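Local coordinates for gene 2 protein (Enterobacteria phage Sf6, PDB 5C12), which is the large terminase subunit of a viral DNA-packaging machine, of which this fragment is the metal-binding nuclease domain, at residues G111-R114 with Q115-A119. The protein carries 1 engineered substitution. Residues are numbered along the deposited sequence; the frame is centred on the assembly and turned at random. Where two conformers were deposited one is given.
Sequences GLRR and QTTEA
Leu112 O is gripped twice by Thr116: the backbone N donates to it at 2.9 Å, nearly in line with the carbonyl, while OG1 donates at 2.7 Å from above the carbonyl plane. Thr116 OG1 lies beside its own backbone N (chi1 -60°), which turns the hydroxyl back over the preceding turn and satisfies it although the residue is buried; threonine thus combines a self-contained polar group with a methyl fit for packing, and its side chain touches Tyr101 of strand 100-104.

One residue on, Thr117 N donates to Arg113 O at 2.8 Å, and its OG1 stands 3.1 Å from both Arg113 O and Arg114 O. In this conformer of Arg113, Thr117 CG2 packs over one guanidinium face without competing for the in-plane N-H donors, and NH1 hydrogen-bonds Ala127 O.

On the outer side, Arg114 bends at chi3 (131°), and its NE reaches Glu118 OE2 at 3.0 Å in an i to i+4 salt bridge. The two planes are 74° apart; Arg114 NH2 stays 3.8 Å from Glu118 OE2, so NE bonds alone.

A water accepting from Gln115 N and donating to Gly111 O replaces the i to i+4 backbone bond at the helix start. Leu112 and Gln115 lie side by side, CD2 in van der Waals contact with OE1; apolar Leu112 packs on Ile82 and Trp103, its side chain about 8 Å from that of metal-binding Asp104.

Backbone and threonines thus bond within helix 113-119, while Arg113 and Gln115 (NE2 to Asn83 O) tie it to strand 126-130 and helix 82-95; the exposed ion pair probably adds modest, solvent-screened stability.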
loop_
_atom_site.group_PDB
_atom_site.type_symbol
_atom_site.label_atom_id
_atom_site.label_comp_id
_atom_site.label_asym_id
_atom_site.label_seq_id
_atom_site.Cartn_x
_atom_site.Cartn_y
_atom_site.Cartn_z
ATOM N N GLY A 111 16.769 0.520 -9.935
ATOM C CA GLY A 111 18.091 1.080 -9.714
ATOM C C GLY A 111 18.179 2.184 -8.677
ATOM O O GLY A 111 19.229 2.835 -8.565
ATOM N N LEU A 112 17.104 2.391 -7.916
ATOM C CA LEU A 112 17.010 3.539 -7.014
ATOM C C LEU A 112 17.625 3.359 -5.625
ATOM O O LEU A 112 17.565 4.273 -4.807
ATOM C CB LEU A 112 15.538 3.931 -6.835
ATOM C CG LEU A 112 14.895 4.506 -8.092
ATOM C CD1 LEU A 112 13.406 4.749 -7.855
ATOM C CD2 LEU A 112 15.580 5.791 -8.489
ATOM N N ARG A 113 18.258 2.230 -5.324
ATOM C CA ARG A 113 18.699 2.037 -3.947
ATOM C C ARG A 113 19.801 3.021 -3.552
ATOM O O ARG A 113 19.758 3.555 -2.461
ATOM C CB ARG A 113 19.149 0.608 -3.633
ATOM C CG ARG A 113 19.456 0.481 -2.148
ATOM C CD ARG A 113 19.814 -0.906 -1.624
ATOM N NE ARG A 113 19.871 -0.841 -0.161
ATOM C CZ ARG A 113 18.806 -0.912 0.635
ATOM N NH1 ARG A 113 17.622 -1.148 0.126
ATOM N NH2 ARG A 113 18.942 -0.809 1.945
ATOM N N ARG A 114 20.781 3.269 -4.415
ATOM C CA ARG A 114 21.844 4.195 -4.042
ATOM C C ARG A 114 21.286 5.584 -3.710
ATOM O O ARG A 114 21.616 6.171 -2.681
ATOM C CB ARG A 114 22.897 4.286 -5.154
ATOM C CG ARG A 114 23.911 5.349 -4.913
ATOM C CD ARG A 114 24.860 5.512 -6.127
ATOM N NE ARG A 114 24.916 6.932 -6.419
ATOM C CZ ARG A 114 24.514 7.494 -7.546
ATOM N NH1 ARG A 114 24.106 6.758 -8.575
ATOM N NH2 ARG A 114 24.620 8.803 -7.689
ATOM N N GLN A 115 20.413 6.104 -4.565
ATOM C CA GLN A 115 19.861 7.426 -4.341
ATOM C C GLN A 115 19.030 7.436 -3.075
ATOM O O GLN A 115 19.040 8.395 -2.304
ATOM C CB GLN A 115 19.006 7.860 -5.525
ATOM C CG GLN A 115 18.354 9.210 -5.317
ATOM C CD GLN A 115 17.481 9.622 -6.478
ATOM O OE1 GLN A 115 17.414 8.934 -7.504
ATOM N NE2 GLN A 115 16.830 10.771 -6.338
ATOM N N THR A 116 18.287 6.365 -2.866
ATOM C CA THR A 116 17.435 6.271 -1.700
ATOM C C THR A 116 18.246 6.255 -0.418
ATOM O O THR A 116 17.945 7.000 0.521
ATOM C CB THR A 116 16.546 5.046 -1.798
ATOM O OG1 THR A 116 15.742 5.156 -2.978
ATOM C CG2 THR A 116 15.677 4.912 -0.590
ATOM N N THR A 117 19.293 5.434 -0.376
ATOM C CA THR A 117 20.115 5.377 0.826
ATOM C C THR A 117 20.881 6.686 1.057
ATOM O O THR A 117 21.024 7.124 2.193
ATOM C CB THR A 117 21.057 4.153 0.827
ATOM O OG1 THR A 117 21.878 4.177 -0.335
ATOM C CG2 THR A 117 20.246 2.873 0.854
ATOM N N GLU A 118 21.321 7.344 -0.016
ATOM C CA GLU A 118 21.915 8.680 0.097
ATOM C C GLU A 118 20.947 9.666 0.735
ATOM O O GLU A 118 21.329 10.508 1.555
ATOM C CB GLU A 118 22.352 9.215 -1.284
ATOM C CG GLU A 118 23.539 8.490 -1.922
ATOM C CD GLU A 118 23.849 8.960 -3.363
ATOM O OE1 GLU A 118 23.043 9.737 -3.929
ATOM O OE2 GLU A 118 24.892 8.546 -3.934
ATOM N N ALA A 119 19.678 9.554 0.369
ATOM C CA ALA A 119 18.707 10.519 0.844
ATOM C C ALA A 119 18.504 10.396 2.345
ATOM O O ALA A 119 18.235 11.390 3.033
ATOM C CB ALA A 119 17.400 10.329 0.116
HETATM O O HOH W 1 20.162 5.099 -7.278
#